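Hypothetical protein EF0006 (Enterococcus faecalis, PDB 2GMQ) is of unknown function but, as a plasmid-encoded PrgU-like protein, probably takes part in the enterococcal pheromone response. Local coordinates at residues Thr24-Gly29 against Leu34-Leu39. Residues are numbered along the deposited sequence; the frame is centred on the assembly and turned at random.
Sequences TLQWRG and LVKVRL
T24 and R38 hold each other through both backbone groups. T24 N reaches R38 O at 2.8 Å, almost straight. R38 N returns a bond to T24 O at 3.0 Å. T24 O also takes a CA-H...O contact from V37 CA, 3.3 Å away. At Q26 the ladder changes. Its N gives a hydrogen bond to K36 O (2.9 Å), but its O accepts from V35 N, not K36 N, because of a classic bulge, with V35 (psi -48°) and K36 facing Q26. This is the hairpin of strands 23-27 and 34-39, with 23-27 the outermost strand, within this chain, of an antiparallel sheet; on its other side 34-39 bonds to strand 94-98, where V37 pairs with F97, while V35 has a backbone hydrogen bond with I99 and L34 one with I103. The V35 side chain turns toward the partner strand; in the R28 conformer described, CG2 lies over one guanidinium face, a tentative contact. On the face with L25, W27 and V37, L34 CD1 sits over the six-membered ring of W27, 4.0 Å from its centroid. CG of L34 lies anti to the backbone N (chi1 178°), and with chi2 near 55° CD1 also comes within 3.8 Å of L25 CB. F108 of helix 105-112 meets the W27 ring edge-to-face.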
loop_
_atom_site.group_PDB
_atom_site.type_symbol
_atom_site.label_atom_id
_atom_site.label_comp_id
_atom_site.label_asym_id
_atom_site.label_seq_id
_atom_site.Cartn_x
_atom_site.Cartn_y
_atom_site.Cartn_z
ATOM N N THR A 24 -1.720 -0.218 14.108
ATOM C CA THR A 24 -0.623 0.702 14.276
ATOM C C THR A 24 0.121 0.205 15.503
ATOM O O THR A 24 -0.408 0.280 16.596
ATOM C CB THR A 24 -1.152 2.139 14.419
ATOM O OG1 THR A 24 -1.883 2.459 13.205
ATOM C CG2 THR A 24 -0.020 3.111 14.613
ATOM N N LEU A 25 1.376 -0.178 15.298
ATOM C CA LEU A 25 2.183 -0.767 16.420
ATOM C C LEU A 25 3.112 0.268 17.018
ATOM O O LEU A 25 3.776 1.040 16.261
ATOM C CB LEU A 25 2.970 -1.991 15.942
ATOM C CG LEU A 25 2.148 -3.241 15.649
ATOM C CD1 LEU A 25 1.606 -3.116 14.185
ATOM C CD2 LEU A 25 2.955 -4.507 15.847
ATOM N N GLN A 26 3.163 0.334 18.363
ATOM C CA GLN A 26 3.975 1.319 19.029
ATOM C C GLN A 26 5.136 0.512 19.673
ATOM O O GLN A 26 4.880 -0.229 20.605
ATOM C CB GLN A 26 3.224 2.038 20.163
ATOM C CG GLN A 26 4.159 3.098 20.805
ATOM C CD GLN A 26 3.812 3.620 22.224
ATOM O OE1 GLN A 26 2.986 3.078 22.969
ATOM N NE2 GLN A 26 4.476 4.688 22.587
ATOM N N TRP A 27 6.342 0.743 19.178
ATOM C CA TRP A 27 7.539 0.053 19.727
ATOM C C TRP A 27 8.293 1.032 20.571
ATOM O O TRP A 27 8.543 2.182 20.113
ATOM C CB TRP A 27 8.444 -0.383 18.556
ATOM C CG TRP A 27 7.778 -1.352 17.620
ATOM C CD1 TRP A 27 7.157 -1.023 16.398
ATOM C CD2 TRP A 27 7.681 -2.755 17.760
ATOM N NE1 TRP A 27 6.688 -2.158 15.812
ATOM C CE2 TRP A 27 6.950 -3.244 16.630
ATOM C CE3 TRP A 27 8.136 -3.670 18.748
ATOM C CZ2 TRP A 27 6.714 -4.612 16.414
ATOM C CZ3 TRP A 27 7.864 -5.022 18.569
ATOM C CH2 TRP A 27 7.114 -5.477 17.417
ATOM N N ARG A 28 8.664 0.613 21.784
ATOM C CA ARG A 28 9.417 1.502 22.659
ATOM C C ARG A 28 10.734 1.887 21.976
ATOM O O ARG A 28 11.511 1.036 21.546
ATOM C CB ARG A 28 9.654 0.893 24.047
ATOM C CG ARG A 28 10.173 1.897 25.078
ATOM C CD ARG A 28 9.061 2.500 25.959
ATOM N NE ARG A 28 8.408 1.497 26.805
ATOM C CZ ARG A 28 7.256 1.672 27.459
ATOM N NH1 ARG A 28 6.585 2.822 27.377
ATOM N NH2 ARG A 28 6.772 0.676 28.199
ATOM N N GLY A 29 10.962 3.203 21.835
ATOM C CA GLY A 29 12.139 3.608 21.088
ATOM C C GLY A 29 12.189 3.202 19.623
ATOM O O GLY A 29 13.253 3.247 19.044
ATOM N N LEU A 34 7.317 -4.187 22.080
ATOM C CA LEU A 34 6.015 -3.777 21.583
ATOM C C LEU A 34 5.114 -3.377 22.805
ATOM O O LEU A 34 4.867 -4.206 23.702
ATOM C CB LEU A 34 5.381 -4.922 20.794
ATOM C CG LEU A 34 3.920 -4.619 20.226
ATOM C CD1 LEU A 34 3.939 -3.323 19.360
ATOM C CD2 LEU A 34 3.420 -5.792 19.403
ATOM N N VAL A 35 4.664 -2.131 22.831
ATOM C CA VAL A 35 4.027 -1.608 24.049
ATOM C C VAL A 35 2.507 -1.712 23.810
ATOM O O VAL A 35 1.748 -2.153 24.684
ATOM C CB VAL A 35 4.454 -0.115 24.285
ATOM C CG1 VAL A 35 3.544 0.561 25.368
ATOM C CG2 VAL A 35 5.936 -0.029 24.697
ATOM N N LYS A 36 2.080 -1.252 22.635
ATOM C CA LYS A 36 0.640 -1.267 22.378
ATOM C C LYS A 36 0.351 -1.275 20.863
ATOM O O LYS A 36 1.248 -1.002 20.054
ATOM C CB LYS A 36 -0.018 -0.049 23.064
ATOM C CG LYS A 36 0.397 1.272 22.437
ATOM C CD LYS A 36 -0.432 2.453 22.917
ATOM C CE LYS A 36 0.242 3.241 24.033
ATOM N NZ LYS A 36 -0.560 4.577 24.256
ATOM N N VAL A 37 -0.874 -1.704 20.511
ATOM C CA VAL A 37 -1.290 -1.719 19.107
ATOM C C VAL A 37 -2.662 -0.995 19.117
ATOM O O VAL A 37 -3.459 -1.102 20.119
ATOM C CB VAL A 37 -1.481 -3.132 18.520
ATOM C CG1 VAL A 37 -0.220 -4.018 18.770
ATOM C CG2 VAL A 37 -2.636 -3.847 19.164
ATOM N N ARG A 38 -2.915 -0.232 18.074
ATOM C CA ARG A 38 -4.150 0.455 17.954
ATOM C C ARG A 38 -4.763 0.086 16.639
ATOM O O ARG A 38 -4.087 0.114 15.631
ATOM C CB ARG A 38 -3.765 1.940 18.022
ATOM C CG ARG A 38 -4.767 2.916 17.633
ATOM C CD ARG A 38 -4.019 4.293 17.460
ATOM N NE ARG A 38 -4.920 5.191 16.769
ATOM C CZ ARG A 38 -5.349 6.368 17.245
ATOM N NH1 ARG A 38 -4.918 6.808 18.440
ATOM N NH2 ARG A 38 -6.213 7.095 16.525
ATOM N N LEU A 39 -6.075 -0.197 16.592
ATOM C CA LEU A 39 -6.688 -0.502 15.311
ATOM C C LEU A 39 -6.718 0.721 14.413
ATOM O O LEU A 39 -6.989 1.875 14.854
ATOM C CB LEU A 39 -8.167 -0.981 15.478
ATOM C CG LEU A 39 -8.350 -2.490 15.572
ATOM C CD1 LEU A 39 -8.084 -3.200 14.324
ATOM C CD2 LEU A 39 -7.446 -3.074 16.722
#